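Local coordinates for taurocyamine kinase (Schistosoma mansoni, PDB 4WOD), which reversibly transfers a phosphate group between ATP and taurocyamine, with magnesium as cofactor, as a duplicated member of the ATP:guanido phosphotransferase family, at residues V3-L6 and Q7-Q10; N220-D223 and H224-I228; G406-L409 and A410-I413; R538-L541 and V542-H545. The protein carries 4 engineered substitutions. All blocks are in the same frame, centred on the assembly; numbering follows the deposited sequence.

Contact 1. Residues V3-L6 and Q7-Q10; sequences VESL and QNLQ
The side chain of S5 is turned with OG between its own backbone N and carbonyl carbon (chi1 64°), which aims the oxygen along the chain at the backbone of N8. E4 and N8 both carry CG beside the backbone N and opposite the carbonyl carbon, and with the E4 chain extended beyond CG the carboxylate reaches the amide of N8 one turn on. Two contacts follow from these settings. N8 N donates to S5 OG at 3.2 Å, a capping bond that identifies S5 as the N-cap of helix 6-14. N8 ND2 donates to E4 OE2 at 2.9 Å with an N-H...O angle of 164°; the oxygen lies close to the amide plane of N8 and is approached almost along its own C-O direction, while the carboxylate and amide planes stand 79° apart. Behind these polar groups the first helical backbone bonds begin, L9 N to S5 O at 3.0 Å and Q10 N to L6 O at 2.9 Å. L9 closes the apolar side: its CD2 meets E4 CB at 4.0 Å, and its side chain continues onto N51 and A54 of helix 46-55. L6 turns away from the polar face and packs on V32 of helix 29-35. Q10 carries its amide away to D29 and the carbonyl of L27. The first turn thus gives S5 OG to an amide of the helix end, and the E4 carboxylate, lying near the positive pole of the helix, is probably stabilised there as a charge, with N8 ND2 holding one of its oxygens.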
ATOM      1  N   VAL A   3     -34.222 -16.044  -5.102  1.00 16.09           N
ATOM      2  CA  VAL A   3     -32.852 -16.443  -4.815  1.00 17.66           C
ATOM      3  C   VAL A   3     -32.841 -17.637  -3.862  1.00 18.19           C
ATOM      4  O   VAL A   3     -33.863 -17.944  -3.241  1.00 19.41           O
ATOM      5  CB  VAL A   3     -32.041 -15.292  -4.192  1.00 21.01           C
ATOM      6  CG1 VAL A   3     -31.998 -14.104  -5.162  1.00 19.82           C
ATOM      7  CG2 VAL A   3     -32.624 -14.878  -2.808  1.00 17.09           C
ATOM      8  N   GLU A   4     -31.689 -18.297  -3.742  1.00 16.96           N
ATOM      9  CA  GLU A   4     -31.528 -19.420  -2.802  1.00 18.50           C
ATOM     10  C   GLU A   4     -31.751 -19.033  -1.333  1.00 19.57           C
ATOM     11  O   GLU A   4     -31.676 -17.849  -0.961  1.00 17.89           O
ATOM     12  CB  GLU A   4     -30.130 -20.037  -2.937  1.00 19.15           C
ATOM     13  CG  GLU A   4     -29.799 -20.477  -4.342  1.00 28.58           C
ATOM     14  CD  GLU A   4     -28.784 -21.616  -4.404  1.00 29.46           C
ATOM     15  OE1 GLU A   4     -28.073 -21.690  -5.430  1.00 38.67           O
ATOM     16  OE2 GLU A   4     -28.716 -22.444  -3.463  1.00 27.86           O
ATOM     17  N   SER A   5     -32.019 -20.032  -0.496  1.00 13.31           N
ATOM     18  CA  SER A   5     -31.994 -19.817   0.953  1.00 14.99           C
ATOM     19  C   SER A   5     -30.736 -19.092   1.430  1.00 18.21           C
ATOM     20  O   SER A   5     -29.634 -19.273   0.887  1.00 15.35           O
ATOM     21  CB  SER A   5     -32.129 -21.144   1.703  1.00 15.18           C
ATOM     22  OG  SER A   5     -31.012 -21.959   1.433  1.00 18.20           O
ATOM     23  N   LEU A   6     -30.925 -18.249   2.438  1.00 13.20           N
ATOM     24  CA  LEU A   6     -29.816 -17.565   3.089  1.00 18.72           C
ATOM     25  C   LEU A   6     -28.753 -18.555   3.582  1.00 18.93           C
ATOM     26  O   LEU A   6     -27.554 -18.341   3.383  1.00 14.94           O
ATOM     27  CB  LEU A   6     -30.333 -16.714   4.253  1.00 15.62           C
ATOM     28  CG  LEU A   6     -29.328 -15.876   5.046  1.00 17.62           C
ATOM     29  CD1 LEU A   6     -28.679 -14.816   4.155  1.00 12.96           C
ATOM     30  CD2 LEU A   6     -30.032 -15.255   6.244  1.00 15.59           C
ATOM     31  N   GLN A   7     -29.180 -19.666   4.172  1.00 15.32           N
ATOM     32  CA  GLN A   7     -28.182 -20.636   4.620  1.00 19.81           C
ATOM     33  C   GLN A   7     -27.352 -21.174   3.451  1.00 18.65           C
ATOM     34  O   GLN A   7     -26.134 -21.346   3.599  1.00 19.59           O
ATOM     35  CB  GLN A   7     -28.834 -21.786   5.398  1.00 18.96           C
ATOM     36  CG  GLN A   7     -29.908 -22.527   4.641  1.00 19.25           C
ATOM     37  CD  GLN A   7     -30.582 -23.605   5.488  1.00 17.62           C
ATOM     38  OE1 GLN A   7     -30.309 -23.745   6.683  1.00 22.95           O
ATOM     39  NE2 GLN A   7     -31.459 -24.367   4.866  1.00 20.05           N
ATOM     40  N   ASN A   8     -27.977 -21.415   2.293  1.00 14.68           N
ATOM     41  CA  ASN A   8     -27.227 -21.870   1.116  1.00 18.82           C
ATOM     42  C   ASN A   8     -26.205 -20.854   0.671  1.00 18.36           C
ATOM     43  O   ASN A   8     -25.092 -21.197   0.286  1.00 13.96           O
ATOM     44  CB  ASN A   8     -28.141 -22.154  -0.079  1.00 15.33           C
ATOM     45  CG  ASN A   8     -28.879 -23.477   0.046  1.00 19.80           C
ATOM     46  OD1 ASN A   8     -28.939 -24.058   1.125  1.00 18.72           O
ATOM     47  ND2 ASN A   8     -29.459 -23.941  -1.059  1.00 20.39           N
ATOM     48  N   LEU A   9     -26.621 -19.596   0.681  1.00 16.94           N
ATOM     49  CA  LEU A   9     -25.785 -18.508   0.190  1.00 18.69           C
ATOM     50  C   LEU A   9     -24.588 -18.319   1.133  1.00 18.38           C
ATOM     51  O   LEU A   9     -23.455 -18.066   0.695  1.00 18.79           O
ATOM     52  CB  LEU A   9     -26.615 -17.212   0.058  1.00 14.68           C
ATOM     53  CG  LEU A   9     -27.694 -17.144  -1.042  1.00 21.72           C
ATOM     54  CD1 LEU A   9     -28.460 -15.794  -1.033  1.00 15.81           C
ATOM     55  CD2 LEU A   9     -27.120 -17.433  -2.424  1.00 19.42           C
ATOM     56  N   GLN A  10     -24.835 -18.467   2.428  1.00 17.49           N
ATOM     57  CA  GLN A  10     -23.761 -18.371   3.409  1.00 18.14           C
ATOM     58  C   GLN A  10     -22.708 -19.455   3.172  1.00 18.43           C
ATOM     59  O   GLN A  10     -21.518 -19.166   3.095  1.00 19.34           O
ATOM     60  CB  GLN A  10     -24.291 -18.488   4.841  1.00 19.08           C
ATOM     61  CG  GLN A  10     -23.197 -18.361   5.892  1.00 16.94           C
ATOM     62  CD  GLN A  10     -23.520 -19.119   7.174  1.00 22.20           C
ATOM     63  OE1 GLN A  10     -24.129 -20.183   7.127  1.00 27.92           O
ATOM     64  NE2 GLN A  10     -23.127 -18.564   8.324  1.00 20.41           N
TER

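Contact 2. Residues N220-D223 and H224-I228; sequences NEED and HIRVI. With ARG (arginine), chain B.
R226 NH1 donates to D223 OD2 at 2.6 Å, the short arm of a salt-bridge network. The guanidinium stands nearly upright to the carboxylate, planes 85° apart, and meets OD2 on its anti side, 30° out of the carboxylate plane. A second, long salt bridge runs from the same NH1 to E222 OE1 at 3.7 Å. That oxygen also faces the bound arginine, whose NH1 donates to it over a very short 2.5 Å; the partner bond, ARG NH2 to E222 OE2, is weak at 3.4 Å. R226 and the guanidinium of the bound arginine therefore share one carboxylate oxygen, R226 only over the long distance. The residues sit at the turn of a beta hairpin joining strands 215-219 and 225-232, and N220 N to H224 O at 2.9 Å bridges the turn. R226, predicted to bind ATP, reaches back from the second strand because its chain bends at chi3 (-57°), while its backbone pairs with W218. One shell out, D223 OD1 accepts hydrogen bonds from F267 N and from a water, which in turn accepts from H224 N at 3.0 Å. The H224 ring is held by V128 N and G132 O, and the N220 amide by G204 O.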
ATOM      1  N   ASN A 220     -33.054   4.854 -12.135  1.00 17.34           N
ATOM      2  CA  ASN A 220     -33.178   3.413 -11.870  1.00 16.06           C
ATOM      3  C   ASN A 220     -32.066   2.569 -12.462  1.00 16.35           C
ATOM      4  O   ASN A 220     -32.247   1.370 -12.734  1.00 15.07           O
ATOM      5  CB  ASN A 220     -34.547   2.919 -12.339  1.00 20.54           C
ATOM      6  CG  ASN A 220     -35.636   3.262 -11.345  1.00 19.59           C
ATOM      7  OD1 ASN A 220     -35.358   3.352 -10.151  1.00 19.73           O
ATOM      8  ND2 ASN A 220     -36.876   3.463 -11.821  1.00 16.94           N
ATOM      9  N   GLU A 221     -30.895   3.178 -12.625  1.00 13.89           N
ATOM     10  CA  GLU A 221     -29.728   2.420 -13.068  1.00 17.34           C
ATOM     11  C   GLU A 221     -29.260   1.474 -11.956  1.00 21.45           C
ATOM     12  O   GLU A 221     -28.833   0.350 -12.216  1.00 25.38           O
ATOM     13  CB  GLU A 221     -28.595   3.361 -13.492  1.00 19.39           C
ATOM     14  CG  GLU A 221     -27.319   2.631 -13.923  1.00 24.15           C
ATOM     15  CD  GLU A 221     -26.309   2.462 -12.802  1.00 26.53           C
ATOM     16  OE1 GLU A 221     -26.287   3.302 -11.879  1.00 24.78           O
ATOM     17  OE2 GLU A 221     -25.529   1.485 -12.855  1.00 32.32           O
ATOM     18  N   GLU A 222     -29.366   1.930 -10.717  1.00 19.70           N
ATOM     19  CA  GLU A 222     -28.941   1.162  -9.544  1.00 24.56           C
ATOM     20  C   GLU A 222     -29.626   1.775  -8.335  1.00 27.68           C
ATOM     21  O   GLU A 222     -30.464   1.139  -7.676  1.00 21.37           O
ATOM     22  CB  GLU A 222     -27.418   1.190  -9.372  1.00 26.23           C
ATOM     23  CG  GLU A 222     -26.969   0.757  -7.987  1.00 30.33           C
ATOM     24  CD  GLU A 222     -25.459   0.646  -7.843  1.00 34.39           C
ATOM     25  OE1 GLU A 222     -24.933   1.168  -6.839  1.00 35.35           O
ATOM     26  OE2 GLU A 222     -24.804   0.019  -8.709  1.00 36.75           O
ATOM     27  N   ASP A 223     -29.264   3.030  -8.068  1.00 21.50           N
ATOM     28  CA  ASP A 223     -30.057   3.870  -7.200  1.00 15.21           C
ATOM     29  C   ASP A 223     -31.239   4.427  -7.967  1.00 14.70           C
ATOM     30  O   ASP A 223     -31.276   4.365  -9.208  1.00 17.50           O
ATOM     31  CB  ASP A 223     -29.201   5.005  -6.612  1.00 16.44           C
ATOM     32  CG  ASP A 223     -28.257   4.504  -5.524  1.00 19.49           C
ATOM     33  OD1 ASP A 223     -28.738   3.835  -4.587  1.00 16.87           O
ATOM     34  OD2 ASP A 223     -27.031   4.730  -5.629  1.00 19.34           O
ATOM     35  N   HIS A 224     -32.226   4.940  -7.232  1.00 14.52           N
ATOM     36  CA  HIS A 224     -33.412   5.497  -7.850  1.00 14.69           C
ATOM     37  C   HIS A 224     -32.982   6.643  -8.766  1.00 17.20           C
ATOM     38  O   HIS A 224     -33.354   6.702  -9.955  1.00 15.88           O
ATOM     39  CB  HIS A 224     -34.414   5.966  -6.784  1.00 11.57           C
ATOM     40  CG  HIS A 224     -35.066   4.824  -6.057  1.00 13.06           C
ATOM     41  ND1 HIS A 224     -35.848   4.994  -4.937  1.00 14.80           N
ATOM     42  CD2 HIS A 224     -35.033   3.489  -6.289  1.00 14.23           C
ATOM     43  CE1 HIS A 224     -36.287   3.820  -4.522  1.00 15.04           C
ATOM     44  NE2 HIS A 224     -35.815   2.887  -5.332  1.00 13.66           N
ATOM     45  N   ILE A 225     -32.179   7.530  -8.196  1.00 15.17           N
ATOM     46  CA  ILE A 225     -31.628   8.674  -8.910  1.00 12.85           C
ATOM     47  C   ILE A 225     -30.128   8.758  -8.690  1.00 19.79           C
ATOM     48  O   ILE A 225     -29.653   8.633  -7.556  1.00 17.70           O
ATOM     49  CB  ILE A 225     -32.249  10.000  -8.436  1.00 21.24           C
ATOM     50  CG1 ILE A 225     -33.742   9.825  -8.139  1.00 25.04           C
ATOM     51  CG2 ILE A 225     -31.997  11.075  -9.460  1.00 24.60           C
ATOM     52  CD1 ILE A 225     -34.399  11.008  -7.423  1.00 26.10           C
ATOM     53  N   ARG A 226     -29.384   8.953  -9.774  1.00 17.64           N
ATOM     54  CA  ARG A 226     -27.984   9.325  -9.675  1.00 18.18           C
ATOM     55  C   ARG A 226     -27.827  10.628 -10.449  1.00 16.28           C
ATOM     56  O   ARG A 226     -28.174  10.701 -11.630  1.00 21.04           O
ATOM     57  CB  ARG A 226     -27.039   8.238 -10.215  1.00 20.44           C
ATOM     58  CG  ARG A 226     -25.593   8.535  -9.819  1.00 27.64           C
ATOM     59  CD  ARG A 226     -24.601   7.385 -10.029  1.00 27.70           C
ATOM     60  NE  ARG A 226     -24.904   6.113  -9.353  1.00 29.18           N
ATOM     61  CZ  ARG A 226     -25.201   5.940  -8.060  1.00 37.34           C
ATOM     62  NH1 ARG A 226     -25.421   4.709  -7.614  1.00 39.83           N
ATOM     63  NH2 ARG A 226     -25.305   6.957  -7.205  1.00 30.04           N
ATOM     64  N   VAL A 227     -27.358  11.657  -9.760  1.00 14.46           N
ATOM     65  CA  VAL A 227     -27.184  12.978 -10.356  1.00 16.28           C
ATOM     66  C   VAL A 227     -25.699  13.315 -10.475  1.00 20.27           C
ATOM     67  O   VAL A 227     -24.915  13.172  -9.513  1.00 22.38           O
ATOM     68  CB  VAL A 227     -27.908  14.054  -9.537  1.00 19.91           C
ATOM     69  CG1 VAL A 227     -28.003  15.352 -10.334  1.00 18.86           C
ATOM     70  CG2 VAL A 227     -29.301  13.567  -9.145  1.00 17.57           C
ATOM     71  N   ILE A 228     -25.319  13.757 -11.667  1.00 18.01           N
ATOM     72  CA  ILE A 228     -23.933  14.004 -12.037  1.00 17.30           C
ATOM     73  C   ILE A 228     -23.792  15.355 -12.734  1.00 20.30           C
ATOM     74  O   ILE A 228     -24.478  15.614 -13.729  1.00 20.94           O
ATOM     75  CB  ILE A 228     -23.421  12.902 -12.972  1.00 19.72           C
ATOM     76  CG1 ILE A 228     -23.681  11.524 -12.340  1.00 20.91           C
ATOM     77  CG2 ILE A 228     -21.951  13.122 -13.333  1.00 21.63           C
ATOM     78  CD1 ILE A 228     -23.666  10.388 -13.312  1.00 26.71           C
TER
HETATM   79  N   ARG B 801     -17.172  -1.582  -2.531  1.00 28.73           N
HETATM   80  CA  ARG B 801     -18.204  -2.204  -3.314  1.00 33.12           C
HETATM   81  C   ARG B 801     -18.113  -3.702  -3.534  1.00 26.41           C
HETATM   82  O   ARG B 801     -17.036  -4.219  -3.922  1.00 23.55           O
HETATM   83  CB  ARG B 801     -18.391  -1.488  -4.601  1.00 40.46           C
HETATM   84  CG  ARG B 801     -19.253  -0.281  -4.455  1.00 35.81           C
HETATM   85  CD  ARG B 801     -20.508  -0.573  -5.194  1.00 36.02           C
HETATM   86  NE  ARG B 801     -21.397   0.547  -5.119  1.00 35.69           N
HETATM   87  CZ  ARG B 801     -21.995   1.054  -6.159  1.00 34.97           C
HETATM   88  NH1 ARG B 801     -22.795   2.069  -6.024  1.00 37.48           N
HETATM   89  NH2 ARG B 801     -21.763   0.550  -7.340  1.00 40.28           N
HETATM   90  OXT ARG B 801     -19.196  -4.233  -3.249  1.00 22.89           O
HETATM   91  O   HOH W   1     -31.368   4.703  -4.337  1.00 19.92           O

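Contact 3. Residues G406-L409 and A410-I413; sequences GATL and AHMI
A capping box formed by T408 and H411 starts helix 409-418, within the second N-terminal phosphagen kinase region, and every residue that takes part is buried. The evidence is reciprocal bonding between side chain and backbone. H411 N donates to T408 OG1 at 2.9 Å, with an angle of 158° at the hydrogen, and T408 N donates back to H411 ND1 at 3.2 Å, meeting the ring at its edge, only 10° out of its plane. Two settings make this possible: T408 OG1 lies between its backbone N and carbonyl carbon (chi1 67°), and H411 CG lies beside its own N, so that the imidazole folds back over the start of the helix. With ND1 accepting, NE2 is expected to carry a proton, consistent with its bond to the carbonyl of M364. The ring is therefore held at both nitrogens, which fixes its rotation. Further into the turn, I413 N reaches L409 O at 3.2 Å, while M412 N is shared between two weak bonds, to T408 O and to L409 O. On the apolar side, L409 CD1 rests against M412 CG at 3.9 Å. Around the turn, L409 and I413 pack on L369 of helix 369-376, where A410 meets L372; L409, M412 and I413 all touch Y439 of helix 437-448, and A407 and M412 lean on C432 of helix 432-435.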
ATOM      1  N   GLY A 406      22.799   9.782 -10.104  1.00 19.00           N
ATOM      2  CA  GLY A 406      21.460  10.294  -9.871  1.00 20.02           C
ATOM      3  C   GLY A 406      20.859  10.197  -8.481  1.00 16.00           C
ATOM      4  O   GLY A 406      19.681  10.512  -8.290  1.00 14.77           O
ATOM      5  N   ALA A 407      21.655   9.783  -7.501  1.00 14.76           N
ATOM      6  CA  ALA A 407      21.160   9.664  -6.149  1.00 14.82           C
ATOM      7  C   ALA A 407      21.134  11.031  -5.433  1.00 17.91           C
ATOM      8  O   ALA A 407      22.010  11.893  -5.635  1.00 14.57           O
ATOM      9  CB  ALA A 407      22.010   8.662  -5.367  1.00 12.99           C
ATOM     10  N   THR A 408      20.113  11.226  -4.612  1.00 14.48           N
ATOM     11  CA  THR A 408      19.954  12.476  -3.873  1.00 17.17           C
ATOM     12  C   THR A 408      19.820  12.228  -2.381  1.00 19.60           C
ATOM     13  O   THR A 408      19.555  11.095  -1.950  1.00 13.77           O
ATOM     14  CB  THR A 408      18.714  13.258  -4.349  1.00 17.10           C
ATOM     15  OG1 THR A 408      17.524  12.531  -3.999  1.00 18.11           O
ATOM     16  CG2 THR A 408      18.764  13.481  -5.861  1.00 16.24           C
ATOM     17  N   LEU A 409      19.998  13.296  -1.598  1.00 19.78           N
ATOM     18  CA  LEU A 409      19.823  13.241  -0.152  1.00 17.66           C
ATOM     19  C   LEU A 409      18.353  12.993   0.155  1.00 17.45           C
ATOM     20  O   LEU A 409      18.005  12.320   1.140  1.00 13.60           O
ATOM     21  CB  LEU A 409      20.307  14.544   0.509  1.00 19.89           C
ATOM     22  CG  LEU A 409      20.177  14.678   2.033  1.00 17.06           C
ATOM     23  CD1 LEU A 409      21.010  13.639   2.781  1.00 16.68           C
ATOM     24  CD2 LEU A 409      20.579  16.080   2.471  1.00 16.98           C
ATOM     25  N   ALA A 410      17.497  13.543  -0.704  1.00 14.89           N
ATOM     26  CA  ALA A 410      16.065  13.356  -0.564  1.00 16.90           C
ATOM     27  C   ALA A 410      15.722  11.878  -0.693  1.00 18.15           C
ATOM     28  O   ALA A 410      14.941  11.342   0.096  1.00 15.10           O
ATOM     29  CB  ALA A 410      15.334  14.162  -1.588  1.00 15.54           C
ATOM     30  N   HIS A 411      16.340  11.214  -1.673  1.00 16.65           N
ATOM     31  CA  HIS A 411      16.167   9.774  -1.833  1.00 18.55           C
ATOM     32  C   HIS A 411      16.417   9.022  -0.532  1.00 18.36           C
ATOM     33  O   HIS A 411      15.671   8.103  -0.179  1.00 15.82           O
ATOM     34  CB  HIS A 411      17.118   9.220  -2.912  1.00 15.81           C
ATOM     35  CG  HIS A 411      16.594   9.347  -4.304  1.00 16.89           C
ATOM     36  ND1 HIS A 411      17.213  10.120  -5.264  1.00 20.51           N
ATOM     37  CD2 HIS A 411      15.507   8.805  -4.897  1.00 16.12           C
ATOM     38  CE1 HIS A 411      16.540  10.031  -6.395  1.00 19.29           C
ATOM     39  NE2 HIS A 411      15.496   9.245  -6.196  1.00 22.81           N
ATOM     40  N   MET A 412      17.476   9.403   0.176  1.00 19.75           N
ATOM     41  CA  MET A 412      17.940   8.558   1.266  1.00 21.19           C
ATOM     42  C   MET A 412      17.205   8.829   2.588  1.00 19.55           C
ATOM     43  O   MET A 412      17.146   7.956   3.443  1.00 17.56           O
ATOM     44  CB  MET A 412      19.470   8.680   1.431  1.00 16.96           C
ATOM     45  CG  MET A 412      20.000   9.890   2.184  1.00 18.66           C
ATOM     46  SD  MET A 412      21.823   9.775   2.422  1.00 32.70           S
ATOM     47  CE  MET A 412      22.287   9.242   0.792  1.00 15.84           C
ATOM     48  N   ILE A 413      16.585   9.994   2.742  1.00 19.15           N
ATOM     49  CA  ILE A 413      15.783  10.217   3.949  1.00 20.76           C
ATOM     50  C   ILE A 413      14.298   9.845   3.765  1.00 18.99           C
ATOM     51  O   ILE A 413      13.539   9.830   4.740  1.00 22.06           O
ATOM     52  CB  ILE A 413      15.858  11.694   4.437  1.00 21.14           C
ATOM     53  CG1 ILE A 413      15.128  12.618   3.460  1.00 17.53           C
ATOM     54  CG2 ILE A 413      17.322  12.127   4.683  1.00 18.61           C
ATOM     55  CD1 ILE A 413      14.706  13.941   4.083  1.00 15.89           C
TER

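Contact 4. Residues R538-L541 and V542-H545; sequences RKQL and VEDH
Q540 turns its amide over the last turn of helix 535-543, where NE2 faces two carboxylates, E543 and D544. The bend of its chain at chi2 (48°) folds the amide back over the helix end. NE2 to E543 OE1 measures 2.4 Å, too short to trust in detail, so this bond is best treated as doubtful. NE2 to D544 OD1 at 3.0 Å is weak, since the hydrogen points well off the line (122°). The other D544 oxygen, OD2, is satisfied more firmly by a salt bridge to K576 NZ. Backbone donors are taken up in order: V542 N by R538 O at 3.2 Å, E543 N by K539 O at 2.8 Å, and D544 N by Q540 O at 3.0 Å. The chain then leaves the helix in a Schellman motif, with H545 N bonded to V542 O at 2.9 Å, F546 N paired with L541 O, and H545, at positive phi, as the C-prime residue. H545 is predicted to contact ATP. L541 is buried against M533 and F546, V542 lies on L547, and K576 ties D544 to the connection between strands 569-573 and 578-582.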
ATOM      1  N   ARG A 538       7.982 -22.338  -5.376  1.00 32.68           N
ATOM      2  CA  ARG A 538       7.403 -21.209  -4.657  1.00 32.27           C
ATOM      3  C   ARG A 538       6.784 -21.633  -3.320  1.00 28.36           C
ATOM      4  O   ARG A 538       7.094 -21.041  -2.291  1.00 24.19           O
ATOM      5  CB  ARG A 538       6.359 -20.501  -5.525  1.00 37.63           C
ATOM      6  CG  ARG A 538       6.204 -19.021  -5.210  1.00 39.17           C
ATOM      7  CD  ARG A 538       5.616 -18.247  -6.377  1.00 37.80           C
ATOM      8  NE  ARG A 538       6.541 -17.220  -6.845  1.00 42.85           N
ATOM      9  CZ  ARG A 538       6.552 -16.727  -8.077  1.00 48.92           C
ATOM     10  NH1 ARG A 538       5.678 -17.154  -8.979  1.00 52.59           N
ATOM     11  NH2 ARG A 538       7.435 -15.802  -8.407  1.00 47.86           N
ATOM     12  N   LYS A 539       5.928 -22.658  -3.337  1.00 34.76           N
ATOM     13  CA  LYS A 539       5.295 -23.170  -2.112  1.00 34.50           C
ATOM     14  C   LYS A 539       6.324 -23.577  -1.066  1.00 32.48           C
ATOM     15  O   LYS A 539       6.216 -23.238   0.117  1.00 33.03           O
ATOM     16  CB  LYS A 539       4.415 -24.391  -2.405  1.00 38.68           C
ATOM     17  CG  LYS A 539       3.310 -24.198  -3.423  1.00 46.39           C
ATOM     18  CD  LYS A 539       2.436 -25.463  -3.524  1.00 54.71           C
ATOM     19  CE  LYS A 539       3.191 -26.730  -3.076  1.00 51.46           C
ATOM     20  NZ  LYS A 539       3.470 -27.716  -4.164  1.00 54.18           N
ATOM     21  N   GLN A 540       7.321 -24.327  -1.518  1.00 31.19           N
ATOM     22  CA  GLN A 540       8.333 -24.862  -0.624  1.00 27.95           C
ATOM     23  C   GLN A 540       9.176 -23.762   0.016  1.00 31.78           C
ATOM     24  O   GLN A 540       9.620 -23.894   1.162  1.00 29.91           O
ATOM     25  CB  GLN A 540       9.238 -25.836  -1.368  1.00 28.19           C
ATOM     26  CG  GLN A 540      10.100 -26.642  -0.429  1.00 34.30           C
ATOM     27  CD  GLN A 540       9.296 -27.241   0.714  1.00 37.11           C
ATOM     28  OE1 GLN A 540       8.439 -28.109   0.509  1.00 38.57           O
ATOM     29  NE2 GLN A 540       9.564 -26.777   1.926  1.00 33.95           N
ATOM     30  N   LEU A 541       9.404 -22.684  -0.730  1.00 28.90           N
ATOM     31  CA  LEU A 541      10.141 -21.548  -0.198  1.00 26.05           C
ATOM     32  C   LEU A 541       9.346 -20.927   0.946  1.00 30.58           C
ATOM     33  O   LEU A 541       9.908 -20.593   1.992  1.00 26.59           O
ATOM     34  CB  LEU A 541      10.418 -20.517  -1.292  1.00 22.46           C
ATOM     35  CG  LEU A 541      11.568 -20.883  -2.225  1.00 26.48           C
ATOM     36  CD1 LEU A 541      11.643 -19.924  -3.407  1.00 27.97           C
ATOM     37  CD2 LEU A 541      12.873 -20.906  -1.433  1.00 26.19           C
ATOM     38  N   VAL A 542       8.035 -20.790   0.745  1.00 27.69           N
ATOM     39  CA  VAL A 542       7.157 -20.247   1.778  1.00 31.27           C
ATOM     40  C   VAL A 542       7.102 -21.186   2.980  1.00 30.94           C
ATOM     41  O   VAL A 542       7.212 -20.738   4.120  1.00 32.06           O
ATOM     42  CB  VAL A 542       5.715 -20.004   1.269  1.00 34.55           C
ATOM     43  CG1 VAL A 542       4.882 -19.333   2.367  1.00 35.71           C
ATOM     44  CG2 VAL A 542       5.714 -19.142   0.003  1.00 27.06           C
ATOM     45  N   GLU A 543       6.936 -22.480   2.718  1.00 28.43           N
ATOM     46  CA  GLU A 543       6.990 -23.494   3.773  1.00 32.75           C
ATOM     47  C   GLU A 543       8.227 -23.362   4.669  1.00 36.30           C
ATOM     48  O   GLU A 543       8.139 -23.467   5.895  1.00 34.08           O
ATOM     49  CB  GLU A 543       6.973 -24.900   3.166  1.00 33.95           C
ATOM     50  CG  GLU A 543       6.196 -25.922   3.995  1.00 44.09           C
ATOM     51  CD  GLU A 543       6.735 -27.349   3.855  1.00 49.13           C
ATOM     52  OE1 GLU A 543       7.923 -27.525   3.485  1.00 50.27           O
ATOM     53  OE2 GLU A 543       5.956 -28.297   4.091  1.00 42.70           O
ATOM     54  N   ASP A 544       9.383 -23.147   4.051  1.00 34.53           N
ATOM     55  CA  ASP A 544      10.636 -23.061   4.796  1.00 27.49           C
ATOM     56  C   ASP A 544      10.837 -21.689   5.429  1.00 32.54           C
ATOM     57  O   ASP A 544      11.898 -21.417   5.974  1.00 28.81           O
ATOM     58  CB  ASP A 544      11.826 -23.369   3.886  1.00 24.83           C
ATOM     59  CG  ASP A 544      11.856 -24.810   3.436  1.00 28.36           C
ATOM     60  OD1 ASP A 544      11.247 -25.651   4.125  1.00 29.52           O
ATOM     61  OD2 ASP A 544      12.491 -25.103   2.404  1.00 27.57           O
ATOM     62  N   HIS A 545       9.829 -20.826   5.339  1.00 31.01           N
ATOM     63  CA  HIS A 545       9.948 -19.442   5.793  1.00 34.16           C
ATOM     64  C   HIS A 545      11.132 -18.759   5.114  1.00 32.70           C
ATOM     65  O   HIS A 545      11.822 -17.940   5.725  1.00 34.09           O
ATOM     66  CB  HIS A 545      10.101 -19.350   7.321  1.00 34.83           C
ATOM     67  CG  HIS A 545       8.965 -19.961   8.079  1.00 44.21           C
ATOM     68  ND1 HIS A 545       8.849 -21.322   8.280  1.00 48.32           N
ATOM     69  CD2 HIS A 545       7.886 -19.400   8.676  1.00 47.34           C
ATOM     70  CE1 HIS A 545       7.750 -21.569   8.970  1.00 50.32           C
ATOM     71  NE2 HIS A 545       7.149 -20.421   9.224  1.00 51.10           N
TER

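Overall arrangement
Following the chain from its N terminus, contact 1 closes the loop leading into helix 6-14, near helices 29-35 and 46-55. Contact 2 comes next, at a hairpin end of the first repeat's eight-stranded sheet; its centre is 28 Å from that of contact 1, on the same side of the chain's centre. The second repeat then supplies contact 3, which opens helix 409-418 across the chain's centre from both, and contact 4, which closes helix 535-543 about 35 Å (centre to centre) from contact 3. All four lie in series, none nesting or crossing, and none touch: two helix starts, one helix end and one hairpin turn, each joining adjoining pieces of chain.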